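Subtilase cytotoxin subunit A (Escherichia coli, PDB 2IY9) is the protease subunit of an AB5 toxin, a subtilisin-family serine endoprotease that cleaves the host endoplasmic reticulum chaperone BiP and so triggers stress and cell death. Local coordinates at residues 25-30 and 222-226; 87-92 and 258-262; 146-150 and 275-279; 182-188 and 236-242. All coordinates share one frame; numbering follows the deposited sequence.

Interaction 1 (25-30 and 222-226)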
loop_
_atom_site.group_PDB
_atom_site.type_symbol
_atom_site.label_atom_id
_atom_site.label_comp_id
_atom_site.label_asym_id
_atom_site.label_seq_id
_atom_site.Cartn_x
_atom_site.Cartn_y
_atom_site.Cartn_z
ATOM N N TRP A 25 -5.035 -17.656 -1.603
ATOM C CA TRP A 25 -6.412 -17.596 -1.108
ATOM C C TRP A 25 -7.116 -16.272 -1.370
ATOM O O TRP A 25 -8.313 -16.248 -1.656
ATOM C CB TRP A 25 -6.450 -17.922 0.392
ATOM C CG TRP A 25 -5.897 -16.855 1.322
ATOM C CD1 TRP A 25 -4.643 -16.806 1.856
ATOM C CD2 TRP A 25 -6.600 -15.709 1.842
ATOM N NE1 TRP A 25 -4.518 -15.702 2.677
ATOM C CE2 TRP A 25 -5.700 -15.010 2.682
ATOM C CE3 TRP A 25 -7.897 -15.208 1.676
ATOM C CZ2 TRP A 25 -6.059 -13.834 3.363
ATOM C CZ3 TRP A 25 -8.254 -14.023 2.351
ATOM C CH2 TRP A 25 -7.338 -13.364 3.191
ATOM N N TYR A 26 -6.375 -15.167 -1.288
ATOM C CA TYR A 26 -7.008 -13.844 -1.346
ATOM C C TYR A 26 -7.462 -13.382 -2.728
ATOM O O TYR A 26 -8.253 -12.447 -2.835
ATOM C CB TYR A 26 -6.150 -12.774 -0.656
ATOM C CG TYR A 26 -4.721 -12.655 -1.141
ATOM C CD1 TYR A 26 -4.385 -11.787 -2.185
ATOM C CD2 TYR A 26 -3.701 -13.390 -0.541
ATOM C CE1 TYR A 26 -3.065 -11.662 -2.620
ATOM C CE2 TYR A 26 -2.361 -13.270 -0.971
ATOM C CZ TYR A 26 -2.061 -12.402 -2.008
ATOM O OH TYR A 26 -0.761 -12.276 -2.447
ATOM N N PHE A 27 -6.992 -14.046 -3.782
ATOM C CA PHE A 27 -7.459 -13.714 -5.127
ATOM C C PHE A 27 -8.974 -13.922 -5.266
ATOM O O PHE A 27 -9.703 -12.990 -5.599
ATOM C CB PHE A 27 -6.668 -14.481 -6.194
ATOM C CG PHE A 27 -5.375 -13.793 -6.614
ATOM C CD1 PHE A 27 -4.448 -13.354 -5.668
ATOM C CD2 PHE A 27 -5.078 -13.612 -7.960
ATOM C CE1 PHE A 27 -3.254 -12.722 -6.063
ATOM C CE2 PHE A 27 -3.887 -12.982 -8.358
ATOM C CZ PHE A 27 -2.981 -12.539 -7.406
ATOM N N ASP A 28 -9.455 -15.132 -4.962
ATOM C CA ASP A 28 -10.894 -15.385 -5.003
ATOM C C ASP A 28 -11.642 -14.562 -3.942
ATOM O O ASP A 28 -12.739 -14.053 -4.198
ATOM C CB ASP A 28 -11.177 -16.884 -4.865
ATOM C CG ASP A 28 -10.954 -17.650 -6.173
ATOM O OD1 ASP A 28 -10.651 -17.028 -7.213
ATOM O OD2 ASP A 28 -11.095 -18.886 -6.167
ATOM N N ALA A 29 -11.023 -14.384 -2.774
ATOM C CA ALA A 29 -11.665 -13.658 -1.664
ATOM C C ALA A 29 -11.999 -12.210 -2.034
ATOM O O ALA A 29 -13.049 -11.684 -1.638
ATOM C CB ALA A 29 -10.803 -13.718 -0.404
ATOM N N ILE A 30 -11.134 -11.578 -2.824
ATOM C CA ILE A 30 -11.364 -10.192 -3.237
ATOM C C ILE A 30 -11.899 -10.025 -4.666
ATOM O O ILE A 30 -12.115 -8.893 -5.125
ATOM C CB ILE A 30 -10.109 -9.301 -3.016
ATOM C CG1 ILE A 30 -9.025 -9.600 -4.056
ATOM C CG2 ILE A 30 -9.593 -9.474 -1.608
ATOM C CD1 ILE A 30 -7.880 -8.602 -4.069
ATOM N N ALA A 222 -8.017 -11.288 8.728
ATOM C CA ALA A 222 -7.778 -12.729 8.827
ATOM C C ALA A 222 -8.243 -13.418 7.546
ATOM O O ALA A 222 -9.072 -12.887 6.806
ATOM C CB ALA A 222 -8.514 -13.299 10.030
ATOM N N GLN A 223 -7.708 -14.609 7.299
ATOM C CA GLN A 223 -8.094 -15.391 6.134
ATOM C C GLN A 223 -9.598 -15.644 6.116
ATOM O O GLN A 223 -10.198 -15.969 7.147
ATOM C CB GLN A 223 -7.345 -16.724 6.138
ATOM C CG GLN A 223 -7.547 -17.550 4.879
ATOM C CD GLN A 223 -6.545 -18.678 4.780
ATOM O OE1 GLN A 223 -5.464 -18.613 5.377
ATOM N NE2 GLN A 223 -6.887 -19.717 4.016
ATOM N N TYR A 224 -10.190 -15.473 4.939
ATOM C CA TYR A 224 -11.592 -15.761 4.708
ATOM C C TYR A 224 -11.822 -16.200 3.259
ATOM O O TYR A 224 -11.009 -15.916 2.370
ATOM C CB TYR A 224 -12.460 -14.537 5.032
ATOM C CG TYR A 224 -12.207 -13.332 4.135
ATOM C CD1 TYR A 224 -13.059 -13.034 3.076
ATOM C CD2 TYR A 224 -11.116 -12.485 4.367
ATOM C CE1 TYR A 224 -12.830 -11.915 2.257
ATOM C CE2 TYR A 224 -10.876 -11.375 3.564
ATOM C CZ TYR A 224 -11.730 -11.091 2.512
ATOM O OH TYR A 224 -11.478 -9.981 1.716
ATOM N N ARG A 225 -12.944 -16.876 3.027
ATOM C CA ARG A 225 -13.384 -17.197 1.679
ATOM C C ARG A 225 -14.472 -16.205 1.321
ATOM O O ARG A 225 -15.229 -15.773 2.195
ATOM C CB ARG A 225 -13.982 -18.608 1.613
ATOM C CG ARG A 225 -13.152 -19.712 2.224
ATOM C CD ARG A 225 -13.774 -21.078 1.904
ATOM N NE ARG A 225 -13.391 -21.536 0.574
ATOM C CZ ARG A 225 -12.599 -22.576 0.324
ATOM N NH1 ARG A 225 -12.103 -23.321 1.316
ATOM N NH2 ARG A 225 -12.315 -22.884 -0.930
ATOM N N LYS A 226 -14.573 -15.858 0.041
ATOM C CA LYS A 226 -15.683 -15.033 -0.431
ATOM C C LYS A 226 -16.995 -15.601 0.109
ATOM O O LYS A 226 -17.226 -16.805 0.040
ATOM C CB LYS A 226 -15.716 -15.006 -1.956
ATOM C CG LYS A 226 -16.773 -14.076 -2.542
ATOM C CD LYS A 226 -16.543 -13.882 -4.035
ATOM C CE LYS A 226 -17.193 -12.599 -4.528
ATOM N NZ LYS A 226 -16.671 -11.422 -3.772
HETATM O O HOH W 1 -13.390 -9.124 0.076
#
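Ala29, on helix 25-30, and Lys226, in the irregular chain after strand 215-221, bring their backbones together with CA atoms 4.4 Å apart. One face of the Trp25 indole receives Gln223: CG stands 3.8 Å from the centroid of the five-membered ring, 16° off its normal. The extended chain of Gln223 crosses the indole at a slant and lays its amide over the ring, the planes 8° apart, with OE1 hydrogen-bonded to Asn255 ND2. Tyr26 CB lies over the opposite face, near its rim. The six-membered ring of Trp25 turns its edge to the face of Tyr224 in an offset edge-to-face pair, planes at 70° and centroids 5.6 Å apart. Ala29 CB sits over a face of the same tyrosine, 4.2 Å from its centroid. At the phenol end a water accepts from Tyr224 OH at 2.7 Å and donates to Ala29 O. The indole NE1 donates to Gln254 O, fixing the ring's rotation. The arrangement is an edge-to-face aromatic pair with aliphatic groups on the ring faces, away from the catalytic centre, joining the N-terminal helix of the subtilisin-like domain to the loop following a strand of its parallel sheet.

Interaction 2 (87-92 and 258-262)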
loop_
_atom_site.group_PDB
_atom_site.type_symbol
_atom_site.label_atom_id
_atom_site.label_comp_id
_atom_site.label_asym_id
_atom_site.label_seq_id
_atom_site.Cartn_x
_atom_site.Cartn_y
_atom_site.Cartn_z
ATOM N N TYR A 87 15.921 -6.804 5.539
ATOM C CA TYR A 87 16.550 -7.346 4.330
ATOM C C TYR A 87 15.485 -7.749 3.321
ATOM O O TYR A 87 15.651 -7.538 2.123
ATOM C CB TYR A 87 17.457 -8.549 4.649
ATOM C CG TYR A 87 18.179 -9.116 3.435
ATOM C CD1 TYR A 87 18.863 -8.280 2.552
ATOM C CD2 TYR A 87 18.179 -10.490 3.173
ATOM C CE1 TYR A 87 19.513 -8.790 1.443
ATOM C CE2 TYR A 87 18.834 -11.015 2.056
ATOM C CZ TYR A 87 19.498 -10.154 1.202
ATOM O OH TYR A 87 20.157 -10.638 0.094
ATOM N N ILE A 88 14.384 -8.302 3.823
ATOM C CA ILE A 88 13.370 -8.926 2.972
ATOM C C ILE A 88 12.165 -8.051 2.639
ATOM O O ILE A 88 11.453 -8.308 1.650
ATOM C CB ILE A 88 12.893 -10.294 3.564
ATOM C CG1 ILE A 88 12.097 -10.100 4.861
ATOM C CG2 ILE A 88 14.095 -11.202 3.783
ATOM C CD1 ILE A 88 11.601 -11.423 5.525
ATOM N N HIS A 89 11.943 -7.026 3.460
ATOM C CA HIS A 89 10.633 -6.370 3.503
ATOM C C HIS A 89 10.219 -5.705 2.189
ATOM O O HIS A 89 9.112 -5.948 1.708
ATOM C CB HIS A 89 10.561 -5.377 4.662
ATOM C CG HIS A 89 9.172 -4.920 4.975
ATOM N ND1 HIS A 89 8.323 -5.628 5.797
ATOM C CD2 HIS A 89 8.488 -3.817 4.586
ATOM C CE1 HIS A 89 7.173 -4.981 5.898
ATOM N NE2 HIS A 89 7.250 -3.878 5.179
ATOM N N GLY A 90 11.103 -4.888 1.614
ATOM C CA GLY A 90 10.817 -4.217 0.336
ATOM C C GLY A 90 10.523 -5.204 -0.789
ATOM O O GLY A 90 9.551 -5.032 -1.548
ATOM N N THR A 91 11.364 -6.237 -0.896
ATOM C CA THR A 91 11.194 -7.299 -1.909
ATOM C C THR A 91 9.855 -8.026 -1.726
ATOM O O THR A 91 9.136 -8.290 -2.696
ATOM C CB THR A 91 12.357 -8.339 -1.862
ATOM O OG1 THR A 91 13.616 -7.660 -1.927
ATOM C CG2 THR A 91 12.269 -9.323 -3.025
ATOM N N ALA A 92 9.531 -8.350 -0.476
ATOM C CA ALA A 92 8.254 -8.965 -0.139
ATOM C C ALA A 92 7.072 -8.139 -0.676
ATOM O O ALA A 92 6.191 -8.676 -1.345
ATOM C CB ALA A 92 8.142 -9.155 1.365
ATOM N N PHE A 258 5.200 -14.494 0.295
ATOM C CA PHE A 258 5.949 -13.419 -0.372
ATOM C C PHE A 258 7.362 -13.847 -0.783
ATOM O O PHE A 258 7.866 -14.881 -0.338
ATOM C CB PHE A 258 6.018 -12.181 0.527
ATOM C CG PHE A 258 6.616 -12.450 1.881
ATOM C CD1 PHE A 258 7.995 -12.607 2.034
ATOM C CD2 PHE A 258 5.798 -12.566 3.000
ATOM C CE1 PHE A 258 8.553 -12.871 3.287
ATOM C CE2 PHE A 258 6.345 -12.818 4.256
ATOM C CZ PHE A 258 7.726 -12.972 4.399
ATOM N N LEU A 259 7.993 -13.032 -1.625
ATOM C CA LEU A 259 9.330 -13.296 -2.139
ATOM C C LEU A 259 10.426 -12.699 -1.245
ATOM O O LEU A 259 10.283 -11.574 -0.740
ATOM C CB LEU A 259 9.455 -12.708 -3.551
ATOM C CG LEU A 259 10.722 -12.984 -4.366
ATOM C CD1 LEU A 259 10.823 -14.475 -4.672
ATOM C CD2 LEU A 259 10.726 -12.156 -5.652
ATOM N N ARG A 260 11.511 -13.456 -1.067
ATOM C CA ARG A 260 12.717 -12.995 -0.354
ATOM C C ARG A 260 13.866 -12.727 -1.350
ATOM O O ARG A 260 13.872 -13.310 -2.434
ATOM C CB ARG A 260 13.167 -14.054 0.654
ATOM C CG ARG A 260 12.143 -14.432 1.736
ATOM C CD ARG A 260 12.504 -15.781 2.352
ATOM N NE ARG A 260 13.921 -15.824 2.699
ATOM C CZ ARG A 260 14.426 -15.406 3.857
ATOM N NH1 ARG A 260 13.628 -14.922 4.804
ATOM N NH2 ARG A 260 15.734 -15.471 4.065
ATOM N N PRO A 261 14.836 -11.853 -0.987
ATOM C CA PRO A 261 15.976 -11.556 -1.871
ATOM C C PRO A 261 16.826 -12.764 -2.284
ATOM O O PRO A 261 17.500 -12.700 -3.310
ATOM C CB PRO A 261 16.813 -10.575 -1.046
ATOM C CG PRO A 261 15.826 -9.924 -0.139
ATOM C CD PRO A 261 14.893 -11.034 0.238
ATOM N N ASP A 262 16.779 -13.846 -1.506
ATOM C CA ASP A 262 17.502 -15.072 -1.845
ATOM C C ASP A 262 16.655 -16.022 -2.699
ATOM O O ASP A 262 17.014 -17.191 -2.889
ATOM C CB ASP A 262 18.037 -15.771 -0.578
ATOM C CG ASP A 262 16.928 -16.232 0.366
ATOM O OD1 ASP A 262 15.733 -16.061 0.041
ATOM O OD2 ASP A 262 17.253 -16.772 1.452
#
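Pro261 and Ile88 give up the largest areas in this contact, and with Thr91 they form the middle of the junction between the chain leaving strand 256-259 and helix 84-98. The pyrrolidine of Pro261 rests on the Tyr87 ring: CG lies 3.9 Å from the ring centroid and only 12° off the normal, so the contact is a CH-pi one over the face. Pro261 CB reaches toward the phenol end, 3.5 Å from Tyr87 CZ. The same CG also packs beside Thr91 OG1, a hydroxyl that is hydrogen-bonded to Ala56 N. Ile88 sends its two branches to different partners. CG2 meets Pro261 CD at 3.6 Å, the two side chains crossing at about a right angle, and also lies over a face of the Arg260 guanidinium. CG1 stands between the backbone N and the carbonyl carbon (chi1 68°), and the extended continuation brings CD1 to 4.0 Å from Phe258 CE1.

The helix bears His89, inferred to belong to the charge relay system of this subtilisin-like fold. His89 points away from the 258-262 chain, its NE2 probably bonded to Ser150 O, while Ile88 and Thr91, before and after it on the helix, pack against that chain.

Thr91 CG2 lies 3.8 Å from Leu259 O, nearer than to the leucine side chain. One turn on from Ile88, Ala92 CB nestles 3.5 Å from Phe258 CD1, and Ala92 CA makes a CA-H...O contact with Leu259 O. The Arg260 guanidinium is held by Glu84 and by Asp262; Arg260 NH2 donates in the guanidinium plane to Asp262 OD2 at 3.3 Å, meeting it from above the carboxylate plane.

Interaction 3 (146-150 and 275-279)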
loop_
_atom_site.group_PDB
_atom_site.type_symbol
_atom_site.label_atom_id
_atom_site.label_comp_id
_atom_site.label_asym_id
_atom_site.label_seq_id
_atom_site.Cartn_x
_atom_site.Cartn_y
_atom_site.Cartn_z
ATOM N N ILE A 146 0.546 5.666 -7.742
ATOM C CA ILE A 146 0.218 4.883 -6.569
ATOM C C ILE A 146 1.503 4.640 -5.799
ATOM O O ILE A 146 2.428 4.008 -6.309
ATOM C CB ILE A 146 -0.450 3.530 -6.918
ATOM C CG1 ILE A 146 -1.690 3.727 -7.813
ATOM C CG2 ILE A 146 -0.774 2.758 -5.629
ATOM C CD1 ILE A 146 -2.658 4.857 -7.348
ATOM N N ILE A 147 1.529 5.148 -4.568
ATOM C CA ILE A 147 2.697 5.102 -3.704
ATOM C C ILE A 147 2.451 4.180 -2.507
ATOM O O ILE A 147 1.634 4.480 -1.632
ATOM C CB ILE A 147 3.067 6.535 -3.203
ATOM C CG1 ILE A 147 3.280 7.496 -4.390
ATOM C CG2 ILE A 147 4.312 6.504 -2.314
ATOM C CD1 ILE A 147 3.227 8.968 -3.976
ATOM N N ASN A 148 3.179 3.065 -2.471
ATOM C CA ASN A 148 3.010 2.058 -1.426
ATOM C C ASN A 148 3.946 2.285 -0.257
ATOM O O ASN A 148 5.182 2.278 -0.406
ATOM C CB ASN A 148 3.238 0.661 -1.994
ATOM C CG ASN A 148 2.938 -0.433 -0.984
ATOM O OD1 ASN A 148 3.818 -0.873 -0.216
ATOM N ND2 ASN A 148 1.687 -0.851 -0.951
ATOM N N ILE A 149 3.347 2.478 0.913
ATOM C CA ILE A 149 4.103 2.654 2.141
ATOM C C ILE A 149 3.630 1.605 3.160
ATOM O O ILE A 149 2.771 1.870 4.004
ATOM C CB ILE A 149 3.989 4.107 2.673
ATOM C CG1 ILE A 149 4.272 5.094 1.518
ATOM C CG2 ILE A 149 4.924 4.314 3.890
ATOM C CD1 ILE A 149 4.611 6.525 1.910
ATOM N N SER A 150 4.201 0.410 3.041
ATOM C CA SER A 150 3.908 -0.711 3.933
ATOM C C SER A 150 4.707 -0.575 5.237
ATOM O O SER A 150 5.569 -1.403 5.553
ATOM C CB SER A 150 4.247 -2.038 3.246
ATOM O OG SER A 150 3.267 -2.405 2.299
ATOM N N THR A 275 -1.498 -3.700 2.891
ATOM C CA THR A 275 -1.247 -2.476 2.154
ATOM C C THR A 275 -0.772 -2.778 0.726
ATOM O O THR A 275 -1.225 -2.145 -0.224
ATOM C CB THR A 275 -0.224 -1.619 2.888
ATOM O OG1 THR A 275 -0.731 -1.319 4.193
ATOM C CG2 THR A 275 0.068 -0.328 2.120
ATOM N N ALA A 276 0.143 -3.737 0.585
ATOM C CA ALA A 276 0.686 -4.084 -0.735
ATOM C C ALA A 276 -0.430 -4.515 -1.684
ATOM O O ALA A 276 -0.465 -4.138 -2.862
ATOM C CB ALA A 276 1.750 -5.167 -0.608
ATOM N N ILE A 277 -1.343 -5.313 -1.151
ATOM C CA ILE A 277 -2.442 -5.848 -1.930
ATOM C C ILE A 277 -3.361 -4.725 -2.432
ATOM O O ILE A 277 -3.773 -4.728 -3.607
ATOM C CB ILE A 277 -3.184 -6.933 -1.116
ATOM C CG1 ILE A 277 -2.301 -8.188 -1.028
ATOM C CG2 ILE A 277 -4.549 -7.269 -1.747
ATOM C CD1 ILE A 277 -2.740 -9.227 0.011
ATOM N N VAL A 278 -3.659 -3.757 -1.563
ATOM C CA VAL A 278 -4.502 -2.622 -1.961
ATOM C C VAL A 278 -3.824 -1.815 -3.070
ATOM O O VAL A 278 -4.475 -1.413 -4.038
ATOM C CB VAL A 278 -4.893 -1.714 -0.769
ATOM C CG1 VAL A 278 -5.550 -0.417 -1.282
ATOM C CG2 VAL A 278 -5.863 -2.454 0.160
ATOM N N SER A 279 -2.519 -1.596 -2.925
ATOM C CA SER A 279 -1.726 -0.924 -3.953
ATOM C C SER A 279 -1.783 -1.640 -5.290
ATOM O O SER A 279 -1.841 -0.987 -6.326
ATOM C CB SER A 279 -0.263 -0.773 -3.516
ATOM O OG SER A 279 -0.151 0.201 -2.495
#
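Thr275 opens the contact by facing the end of strand 147-149, whose direction runs nearly opposite to that of helix 275-279: the axes make 172° and approach to 8.3 Å. Its methyl CG2 is directed at the strand and lies 3.5 Å from Asn148 ND2, whereas OG1 turns back along the helix to bond Thr271 O. Thr275 CB also lies against Ser150 OG, 3.6 Å away.

Ala276 CA comes to 3.4 Å from Asn148 ND2, and its methyl packs toward Leu96 and Ile97 of helix 84-98.

One turn after Thr275, Ser279 again faces the strand. Asn148 CG is anti to its backbone N (chi1 -174°), carrying the amide across to the helix, where ND2 donates to Ser279 OG at 2.6 Å. The bond is straight, 175° at the hydrogen, and the acceptor lies in the amide plane. Ile146 places its CG2 methyl beside Ser279, 4.0 Å from the carbonyl O.

The helix carries Ser272, inferred to be the charge relay serine, at its start, and strand 147-149 lies inside the parallel sheet of the subtilisin-like fold. Ser150 OG bonds Ser272 O, so the residue just past the strand meets the backbone of that serine. Seven buried residues make the contact; the short, straight, in-plane amide bond satisfies a buried N-H and fixes the rotation of the Asn148 amide, tying strand to helix by a directional polar link within the core.

Interaction 4 (182-188 and 236-242)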
loop_
_atom_site.group_PDB
_atom_site.type_symbol
_atom_site.label_atom_id
_atom_site.label_comp_id
_atom_site.label_asym_id
_atom_site.label_seq_id
_atom_site.Cartn_x
_atom_site.Cartn_y
_atom_site.Cartn_z
ATOM N N GLY A 182 -0.202 -0.173 10.691
ATOM C CA GLY A 182 0.778 -0.730 11.632
ATOM C C GLY A 182 0.295 -1.956 12.372
ATOM O O GLY A 182 -0.905 -2.246 12.411
ATOM N N ASN A 183 1.241 -2.690 12.954
ATOM C CA ASN A 183 0.913 -3.923 13.666
ATOM C C ASN A 183 0.977 -3.747 15.179
ATOM O O ASN A 183 1.524 -2.755 15.660
ATOM C CB ASN A 183 1.844 -5.050 13.240
ATOM C CG ASN A 183 1.690 -5.425 11.772
ATOM O OD1 ASN A 183 0.704 -5.080 11.124
ATOM N ND2 ASN A 183 2.664 -6.147 11.252
ATOM N N ASP A 184 0.403 -4.728 15.884
ATOM C CA ASP A 184 0.426 -4.939 17.355
ATOM C C ASP A 184 -0.980 -4.980 17.964
ATOM O O ASP A 184 -1.142 -5.162 19.172
ATOM C CB ASP A 184 1.361 -3.990 18.125
ATOM C CG ASP A 184 0.824 -2.559 18.229
ATOM O OD1 ASP A 184 -0.344 -2.295 17.875
ATOM O OD2 ASP A 184 1.606 -1.680 18.641
ATOM N N GLY A 185 -1.985 -4.799 17.118
ATOM C CA GLY A 185 -3.383 -4.877 17.528
ATOM C C GLY A 185 -3.905 -3.722 18.367
ATOM O O GLY A 185 -5.016 -3.801 18.899
ATOM N N ALA A 186 -3.132 -2.648 18.489
ATOM C CA ALA A 186 -3.573 -1.501 19.293
ATOM C C ALA A 186 -4.729 -0.743 18.637
ATOM O O ALA A 186 -4.826 -0.684 17.407
ATOM C CB ALA A 186 -2.403 -0.552 19.582
ATOM N N ASP A 187 -5.597 -0.166 19.471
ATOM C CA ASP A 187 -6.638 0.769 19.030
ATOM C C ASP A 187 -5.991 2.140 18.822
ATOM O O ASP A 187 -5.570 2.792 19.786
ATOM C CB ASP A 187 -7.744 0.843 20.091
ATOM C CG ASP A 187 -8.901 1.766 19.707
ATOM O OD1 ASP A 187 -8.738 2.666 18.848
ATOM O OD2 ASP A 187 -9.989 1.599 20.305
ATOM N N ILE A 188 -5.911 2.560 17.554
ATOM C CA ILE A 188 -5.259 3.822 17.163
ATOM C C ILE A 188 -5.867 5.057 17.861
ATOM O O ILE A 188 -5.180 6.053 18.087
ATOM C CB ILE A 188 -5.283 4.021 15.621
ATOM C CG1 ILE A 188 -4.631 2.819 14.919
ATOM C CG2 ILE A 188 -4.543 5.322 15.223
ATOM C CD1 ILE A 188 -5.089 2.621 13.483
ATOM N N GLY A 236 -0.830 -9.642 19.404
ATOM C CA GLY A 236 -0.023 -8.571 19.980
ATOM C C GLY A 236 1.256 -8.293 19.201
ATOM O O GLY A 236 1.939 -7.297 19.456
ATOM N N ILE A 237 1.583 -9.163 18.248
ATOM C CA ILE A 237 2.772 -8.960 17.432
ATOM C C ILE A 237 2.418 -8.410 16.046
ATOM O O ILE A 237 2.749 -7.262 15.725
ATOM C CB ILE A 237 3.618 -10.258 17.280
ATOM C CG1 ILE A 237 3.926 -10.903 18.645
ATOM C CG2 ILE A 237 4.895 -9.973 16.485
ATOM C CD1 ILE A 237 4.640 -10.004 19.643
ATOM N N THR A 238 1.758 -9.242 15.240
ATOM C CA THR A 238 1.443 -8.916 13.846
ATOM C C THR A 238 -0.018 -8.500 13.651
ATOM O O THR A 238 -0.410 -8.143 12.550
ATOM C CB THR A 238 1.723 -10.106 12.902
ATOM O OG1 THR A 238 0.861 -11.203 13.242
ATOM C CG2 THR A 238 3.168 -10.553 12.991
ATOM N N GLY A 239 -0.809 -8.552 14.725
ATOM C CA GLY A 239 -2.214 -8.188 14.683
ATOM C C GLY A 239 -2.429 -6.778 14.162
ATOM O O GLY A 239 -1.615 -5.876 14.428
ATOM N N SER A 240 -3.523 -6.588 13.424
ATOM C CA SER A 240 -3.804 -5.285 12.813
ATOM C C SER A 240 -4.174 -4.253 13.860
ATOM O O SER A 240 -5.030 -4.495 14.704
ATOM C CB SER A 240 -4.949 -5.390 11.803
ATOM O OG SER A 240 -5.178 -4.141 11.166
ATOM N N ARG A 241 -3.539 -3.091 13.792
ATOM C CA ARG A 241 -4.087 -1.909 14.451
ATOM C C ARG A 241 -5.445 -1.574 13.825
ATOM O O ARG A 241 -5.765 -2.035 12.710
ATOM C CB ARG A 241 -3.125 -0.733 14.336
ATOM C CG ARG A 241 -1.977 -0.847 15.286
ATOM C CD ARG A 241 -1.099 0.385 15.294
ATOM N NE ARG A 241 -0.094 0.249 16.345
ATOM C CZ ARG A 241 0.872 1.118 16.597
ATOM N NH1 ARG A 241 0.991 2.231 15.879
ATOM N NH2 ARG A 241 1.722 0.872 17.585
ATOM N N PHE A 242 -6.256 -0.801 14.546
ATOM C CA PHE A 242 -7.632 -0.555 14.129
ATOM C C PHE A 242 -8.189 0.738 14.722
ATOM O O PHE A 242 -7.583 1.357 15.603
ATOM C CB PHE A 242 -8.542 -1.737 14.514
ATOM C CG PHE A 242 -8.747 -1.901 16.007
ATOM C CD1 PHE A 242 -9.818 -1.274 16.655
ATOM C CD2 PHE A 242 -7.885 -2.685 16.756
ATOM C CE1 PHE A 242 -10.012 -1.417 18.043
ATOM C CE2 PHE A 242 -8.079 -2.857 18.142
ATOM C CZ PHE A 242 -9.136 -2.217 18.785
HETATM O O HOH W 2 4.782 -7.166 12.935
#
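Arg241 meets Asp184 side-on, its chain extended from CG to NE and its guanidinium plane turned 46° from the carboxylate. NE donates to Asp184 OD1 at 3.0 Å and NH2 to OD2 at 2.8 Å, both acceptors lying near the guanidinium plane. On the carboxylate, NH2 comes to the syn side of OD2, tilted out of the plane, whereas NE comes from above the plane at OD1. Ala186 N reaches OD1 from the opposite face, closing an Asx turn.

Phe242 is oriented differently. A chi1 of 68° folds its ring back beneath Asp187, whose CA stands over the face 4.0 Å from the centroid. Gly185 O lies at the ring edge, 3.3 Å from Phe242 CE2. Backbone bonds join the loops as well: Arg241 N to Gly182 O, Phe242 N to Ala186 O and Ile188 N to Phe242 O. Gly239 O takes two donors, Asp184 N in its carbonyl plane and Gly185 N from above it.

Asn183, near Ser272, bonds Thr271 N through OD1, a location consistent with the oxyanion-hole asparagine of subtilases. Two nitrogens of Arg241 and one backbone N-H thus fix the Asp184 carboxylate against rotation, and their combined pull probably stabilises its negative charge.

How the interactions relate
Interaction 3 is the core contact, its centre about 1 Å from that of the chain, while interactions 1, 2 and 4 lie 16 to 18 Å out and are only partly buried. Chemistry follows place: interaction 3 relies on an amide-hydroxyl bond between strand and helix, interactions 1 and 2 on apolar and ring-face contacts, and interaction 4 on backbone bonds and a salt bridge between loops. Interactions 2 and 3 meet at His89 and Ser150. Interaction 1 touches interaction 3 through Tyr26 CE1 and Ile277 CD1, 3.6 Å apart, on the far side of helix 271-288 from the strand. Interaction 4 makes no touch with the others, yet approaches Ser272 through Asn183.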